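Local structure of Glyco_hydro_cc domain-containing protein (Pseudomonas viridiflava, 6UAV) at residues Val8-Ala13 with Trp225-Met230; Val12-Asp17 with Asp241-Leu246. The protein probably hydrolyses internal beta-1,3-glucosidic linkages as a TIM-barrel endo-beta-1,3-glucanase of glycoside hydrolase family 128. All blocks are in the same frame, centred on the assembly; numbering follows the deposited sequence.

Contact 1 of 2, residues Val8-Ala13 with Trp225-Met230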
loop_
_atom_site.group_PDB
_atom_site.type_symbol
_atom_site.label_atom_id
_atom_site.label_comp_id
_atom_site.label_asym_id
_atom_site.label_seq_id
_atom_site.Cartn_x
_atom_site.Cartn_y
_atom_site.Cartn_z
ATOM N N VAL A 8 -6.176 -3.866 3.836
ATOM C CA VAL A 8 -6.079 -4.932 2.814
ATOM C C VAL A 8 -5.812 -4.262 1.475
ATOM O O VAL A 8 -6.484 -3.295 1.159
ATOM C CB VAL A 8 -7.353 -5.812 2.834
ATOM C CG1 VAL A 8 -7.208 -6.965 1.850
ATOM C CG2 VAL A 8 -7.601 -6.351 4.248
ATOM N N ALA A 9 -4.963 -4.894 0.662
ATOM C CA ALA A 9 -4.653 -4.480 -0.718
ATOM C C ALA A 9 -5.466 -5.355 -1.653
ATOM O O ALA A 9 -5.102 -6.521 -1.792
ATOM C CB ALA A 9 -3.174 -4.635 -0.971
ATOM N N TYR A 10 -6.659 -4.927 -2.019
ATOM C CA TYR A 10 -7.648 -5.779 -2.715
ATOM C C TYR A 10 -8.755 -4.896 -3.250
ATOM O O TYR A 10 -9.218 -4.047 -2.521
ATOM C CB TYR A 10 -8.255 -6.850 -1.802
ATOM C CG TYR A 10 -9.196 -7.825 -2.456
ATOM C CD1 TYR A 10 -8.721 -8.702 -3.414
ATOM C CD2 TYR A 10 -10.525 -7.909 -2.095
ATOM C CE1 TYR A 10 -9.564 -9.618 -4.006
ATOM C CE2 TYR A 10 -11.395 -8.782 -2.727
ATOM C CZ TYR A 10 -10.907 -9.650 -3.684
ATOM O OH TYR A 10 -11.695 -10.594 -4.319
ATOM N N ASP A 11 -9.252 -5.178 -4.441
ATOM C CA ASP A 11 -10.395 -4.411 -4.984
ATOM C C ASP A 11 -11.687 -4.976 -4.375
ATOM O O ASP A 11 -12.463 -5.662 -5.069
ATOM C CB ASP A 11 -10.383 -4.431 -6.506
ATOM C CG ASP A 11 -11.371 -3.463 -7.117
ATOM O OD1 ASP A 11 -11.761 -2.485 -6.425
ATOM O OD2 ASP A 11 -11.629 -3.623 -8.312
ATOM N N VAL A 12 -11.978 -4.580 -3.134
ATOM C CA VAL A 12 -13.202 -5.060 -2.445
ATOM C C VAL A 12 -14.403 -4.602 -3.285
ATOM O O VAL A 12 -14.515 -3.377 -3.591
ATOM C CB VAL A 12 -13.292 -4.498 -1.037
ATOM C CG1 VAL A 12 -14.588 -4.927 -0.404
ATOM C CG2 VAL A 12 -12.105 -4.911 -0.194
ATOM N N ALA A 13 -15.255 -5.550 -3.696
ATOM C CA ALA A 13 -16.425 -5.288 -4.582
ATOM C C ALA A 13 -17.746 -5.524 -3.820
ATOM O O ALA A 13 -18.716 -4.702 -3.914
ATOM C CB ALA A 13 -16.292 -6.117 -5.827
ATOM N N TRP A 225 -2.323 -6.014 3.866
ATOM C CA TRP A 225 -2.007 -7.405 3.492
ATOM C C TRP A 225 -2.379 -7.659 2.032
ATOM O O TRP A 225 -3.514 -7.294 1.585
ATOM C CB TRP A 225 -2.701 -8.388 4.446
ATOM C CG TRP A 225 -2.377 -9.821 4.173
ATOM C CD1 TRP A 225 -3.031 -10.696 3.359
ATOM C CD2 TRP A 225 -1.238 -10.520 4.681
ATOM N NE1 TRP A 225 -2.396 -11.911 3.347
ATOM C CE2 TRP A 225 -1.295 -11.836 4.178
ATOM C CE3 TRP A 225 -0.226 -10.169 5.571
ATOM C CZ2 TRP A 225 -0.287 -12.764 4.438
ATOM C CZ3 TRP A 225 0.718 -11.119 5.903
ATOM C CH2 TRP A 225 0.699 -12.386 5.323
ATOM N N PHE A 226 -1.539 -8.419 1.348
ATOM C CA PHE A 226 -1.833 -8.926 -0.010
ATOM C C PHE A 226 -2.210 -10.409 0.126
ATOM O O PHE A 226 -1.334 -11.200 0.468
ATOM C CB PHE A 226 -0.646 -8.727 -0.946
ATOM C CG PHE A 226 -1.021 -8.977 -2.368
ATOM C CD1 PHE A 226 -1.001 -10.264 -2.849
ATOM C CD2 PHE A 226 -1.547 -7.979 -3.172
ATOM C CE1 PHE A 226 -1.404 -10.548 -4.131
ATOM C CE2 PHE A 226 -1.945 -8.241 -4.466
ATOM C CZ PHE A 226 -1.850 -9.529 -4.935
ATOM N N THR A 227 -3.483 -10.800 -0.087
ATOM C CA THR A 227 -4.600 -9.996 -0.592
ATOM C C THR A 227 -5.943 -10.625 -0.199
ATOM O O THR A 227 -5.975 -11.581 0.610
ATOM C CB THR A 227 -4.549 -9.892 -2.125
ATOM O OG1 THR A 227 -5.561 -9.038 -2.678
ATOM C CG2 THR A 227 -4.647 -11.260 -2.779
ATOM N N GLY A 228 -7.052 -10.099 -0.723
ATOM C CA GLY A 228 -8.381 -10.663 -0.398
ATOM C C GLY A 228 -8.491 -12.100 -0.905
ATOM O O GLY A 228 -8.698 -13.030 -0.148
ATOM N N ARG A 229 -8.356 -12.281 -2.194
ATOM C CA ARG A 229 -8.379 -13.591 -2.845
ATOM C C ARG A 229 -7.398 -13.628 -3.979
ATOM O O ARG A 229 -7.294 -12.624 -4.716
ATOM C CB ARG A 229 -9.723 -13.842 -3.554
ATOM C CG ARG A 229 -10.925 -13.722 -2.659
ATOM C CD ARG A 229 -12.177 -13.952 -3.489
ATOM N NE ARG A 229 -13.214 -14.019 -2.502
ATOM C CZ ARG A 229 -13.887 -12.989 -2.029
ATOM N NH1 ARG A 229 -14.781 -13.204 -1.077
ATOM N NH2 ARG A 229 -13.651 -11.766 -2.475
ATOM N N MET A 230 -6.763 -14.763 -4.161
ATOM C CA MET A 230 -6.000 -15.067 -5.397
ATOM C C MET A 230 -6.066 -16.566 -5.596
ATOM O O MET A 230 -6.250 -17.300 -4.627
ATOM C CB MET A 230 -4.524 -14.640 -5.285
ATOM C CG MET A 230 -3.786 -15.264 -4.123
ATOM S SD MET A 230 -2.119 -14.610 -3.907
ATOM C CE MET A 230 -1.412 -15.083 -5.479
#

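Contact 2 of 2, residues Val12-Asp17 with Asp241-Leu246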
loop_
_atom_site.group_PDB
_atom_site.type_symbol
_atom_site.label_atom_id
_atom_site.label_comp_id
_atom_site.label_asym_id
_atom_site.label_seq_id
_atom_site.Cartn_x
_atom_site.Cartn_y
_atom_site.Cartn_z
ATOM N N VAL A 12 -11.978 -4.580 -3.134
ATOM C CA VAL A 12 -13.202 -5.060 -2.445
ATOM C C VAL A 12 -14.403 -4.602 -3.285
ATOM O O VAL A 12 -14.515 -3.377 -3.591
ATOM C CB VAL A 12 -13.292 -4.498 -1.037
ATOM C CG1 VAL A 12 -14.588 -4.927 -0.404
ATOM C CG2 VAL A 12 -12.105 -4.911 -0.194
ATOM N N ALA A 13 -15.255 -5.550 -3.696
ATOM C CA ALA A 13 -16.425 -5.288 -4.582
ATOM C C ALA A 13 -17.746 -5.524 -3.820
ATOM O O ALA A 13 -18.716 -4.702 -3.914
ATOM C CB ALA A 13 -16.292 -6.117 -5.827
ATOM N N SER A 14 -17.729 -6.414 -2.861
ATOM C CA SER A 14 -18.956 -6.937 -2.246
ATOM C C SER A 14 -19.120 -6.328 -0.870
ATOM O O SER A 14 -18.238 -6.492 -0.052
ATOM C CB SER A 14 -18.876 -8.398 -2.152
ATOM O OG SER A 14 -20.015 -8.894 -1.466
ATOM N N PRO A 15 -20.290 -5.737 -0.574
ATOM C CA PRO A 15 -20.617 -5.345 0.797
ATOM C C PRO A 15 -20.478 -6.533 1.759
ATOM O O PRO A 15 -20.014 -6.354 2.856
ATOM C CB PRO A 15 -22.061 -4.833 0.723
ATOM C CG PRO A 15 -22.196 -4.418 -0.711
ATOM C CD PRO A 15 -21.380 -5.406 -1.529
ATOM N N ALA A 16 -20.803 -7.751 1.315
ATOM C CA ALA A 16 -20.653 -8.946 2.187
ATOM C C ALA A 16 -19.180 -9.108 2.613
ATOM O O ALA A 16 -18.910 -9.499 3.749
ATOM C CB ALA A 16 -21.149 -10.147 1.476
ATOM N N ASP A 17 -18.251 -8.888 1.688
ATOM C CA ASP A 17 -16.812 -8.945 2.016
ATOM C C ASP A 17 -16.462 -7.857 3.024
ATOM O O ASP A 17 -15.668 -8.099 3.894
ATOM C CB ASP A 17 -15.959 -8.827 0.762
ATOM C CG ASP A 17 -15.892 -10.077 -0.075
ATOM O OD1 ASP A 17 -16.166 -11.217 0.463
ATOM O OD2 ASP A 17 -15.427 -9.940 -1.224
ATOM N N ASP A 241 -12.654 -16.323 0.970
ATOM C CA ASP A 241 -12.894 -17.479 0.052
ATOM C C ASP A 241 -14.237 -17.208 -0.638
ATOM O O ASP A 241 -14.250 -16.357 -1.568
ATOM C CB ASP A 241 -12.786 -18.817 0.766
ATOM C CG ASP A 241 -12.833 -20.019 -0.171
ATOM O OD1 ASP A 241 -12.874 -19.842 -1.422
ATOM O OD2 ASP A 241 -12.893 -21.101 0.339
ATOM N N ALA A 242 -15.323 -17.853 -0.210
ATOM C CA ALA A 242 -16.665 -17.557 -0.761
ATOM C C ALA A 242 -16.954 -16.068 -0.535
ATOM O O ALA A 242 -16.457 -15.492 0.417
ATOM C CB ALA A 242 -17.722 -18.433 -0.090
ATOM N N GLU A 243 -17.840 -15.479 -1.331
ATOM C CA GLU A 243 -18.315 -14.111 -1.064
ATOM C C GLU A 243 -18.774 -13.973 0.393
ATOM O O GLU A 243 -19.610 -14.768 0.879
ATOM C CB GLU A 243 -19.375 -13.707 -2.072
ATOM C CG GLU A 243 -19.847 -12.299 -1.880
ATOM C CD GLU A 243 -20.702 -11.791 -3.015
ATOM O OE1 GLU A 243 -21.023 -12.587 -3.911
ATOM O OE2 GLU A 243 -21.120 -10.641 -2.901
ATOM N N GLY A 244 -18.209 -12.982 1.072
ATOM C CA GLY A 244 -18.549 -12.671 2.471
ATOM C C GLY A 244 -17.999 -13.680 3.488
ATOM O O GLY A 244 -18.429 -13.600 4.664
ATOM N N ARG A 245 -17.057 -14.542 3.105
ATOM C CA ARG A 245 -16.490 -15.529 4.053
ATOM C C ARG A 245 -14.972 -15.383 4.196
ATOM O O ARG A 245 -14.281 -15.458 3.177
ATOM C CB ARG A 245 -16.776 -16.972 3.625
ATOM C CG ARG A 245 -16.482 -17.940 4.764
ATOM C CD ARG A 245 -17.369 -19.185 4.896
ATOM N NE ARG A 245 -18.750 -18.876 5.283
ATOM C CZ ARG A 245 -19.844 -19.447 4.760
ATOM N NH1 ARG A 245 -19.754 -20.377 3.815
ATOM N NH2 ARG A 245 -21.042 -19.058 5.165
ATOM N N LEU A 246 -14.489 -15.232 5.430
ATOM C CA LEU A 246 -13.032 -15.276 5.744
ATOM C C LEU A 246 -12.480 -16.693 5.556
ATOM O O LEU A 246 -13.200 -17.687 5.815
ATOM C CB LEU A 246 -12.778 -14.806 7.169
ATOM C CG LEU A 246 -13.223 -13.360 7.419
ATOM C CD1 LEU A 246 -13.298 -13.061 8.893
ATOM C CD2 LEU A 246 -12.320 -12.389 6.712
HETATM O O HOH W 1 -20.052 -11.537 5.420
#

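Contact 1 of 2, residues Val8-Ala13 with Trp225-Met230
Val8 and Trp225 pair as neighbours in parallel strands, and Ala9 N donates an almost straight hydrogen bond of 3.0 Å to Trp225 O (176° at the hydrogen). Just past this bridge the peptide bond before Thr227 is cis, and side chains take over from the strand pairing. Thr227 OG1 donates to Ala9 O over 2.7 Å, in the carbonyl plane of the acceptor, while also lying at the edge of the Tyr10 ring, 3.3 Å from Tyr10 CD1. That ring stands up against the loop because its CG is anti to the backbone N (chi1 -176°). Gly228 CA sits over one face, 3.5 Å above the plane of the Tyr10 ring and offset toward its rim, a CH-pi contact. At the far end of the ring the hydroxyl lies at the edge of a guanidinium: Arg229 NH2 donates to Tyr10 OH at 2.9 Å, nearly in the guanidinium plane, with ring and guanidinium planes 56° apart. The same NH2 is salt-bridged to Asp17, while Asp241 O takes NE. The contact closes the eight-stranded barrel, joining strand 6-9 to strand 220-225; strand 27-29 flanks the former on its other side, and helix 248-255 packs against Val8 and Trp225.

Contact 2 of 2, residues Val12-Asp17 with Asp241-Leu246
Glu243 reaches from an exposed turn to Ser14, at the start of helix 15-22. Its CB leads into an extended chain, with CG anti to the backbone N (chi1 -177°). CG passes alongside the serine, 3.4 Å from Ser14 OG, and also brushes the methyl of Ala16, with 4.2 Å between Glu243 CG and Ala16 CB. The carboxylate carbon follows, and at the tip OE2 accepts from the Ser14 hydroxyl through its anti lone pair, the one turned away from the other carboxylate oxygen; the bond from Ser14 OG to Glu243 OE2 is short, 2.5 Å. Arg38 forms a salt bridge to the same OE2, so one oxygen serves two partners. Ser14 is the N-cap of the helix, and its OG also accepts a weak capping bond from Ala16 N, so the hydroxyl donates to the acid and weakly accepts from the helix start.

One turn of helix away from the cap, Asp17 OD1 receives Gly244 N at 2.8 Å, on its anti side and 35° out of the carboxylate plane. Gly244 is the third residue of a type II beta turn running from Ala242 to Arg245, where its positive phi suits glycine, and Gly244 CA makes a bent CA-H...O contact with Ala16 O at 3.4 Å. A water donates to both Ala16 O and Gly244 O, bridging the two backbones. The turn thus docks against the first turn of helix 15-22, within the long connection from strand 220-225 to helix 248-255, and Leu246 leads onward, touching Ala20 of the first helix and Gln251 and Leu254 of the second.

Overall arrangement
Contacts 1 and 2 join the same two parts of the chain, the beginning of the barrel and the connection after its last strand, at two depths. Contact 1 is buried, its centre about 11 Å from the centre of the chain, and combines strand pairing with aromatic packing; contact 2, with its centre about 20 Å from it, is only partly buried and relies on carboxylates, a helix cap and water. The centres of the two contacts are about 10 Å apart and Arg229 couples them: its guanidinium reaches from contact 1 to the Asp17 carboxylate and to backbone carbonyls of Asp241 and Ala242 in contact 2. Barrel closure is thus continued outward, from strand edges to a helix start.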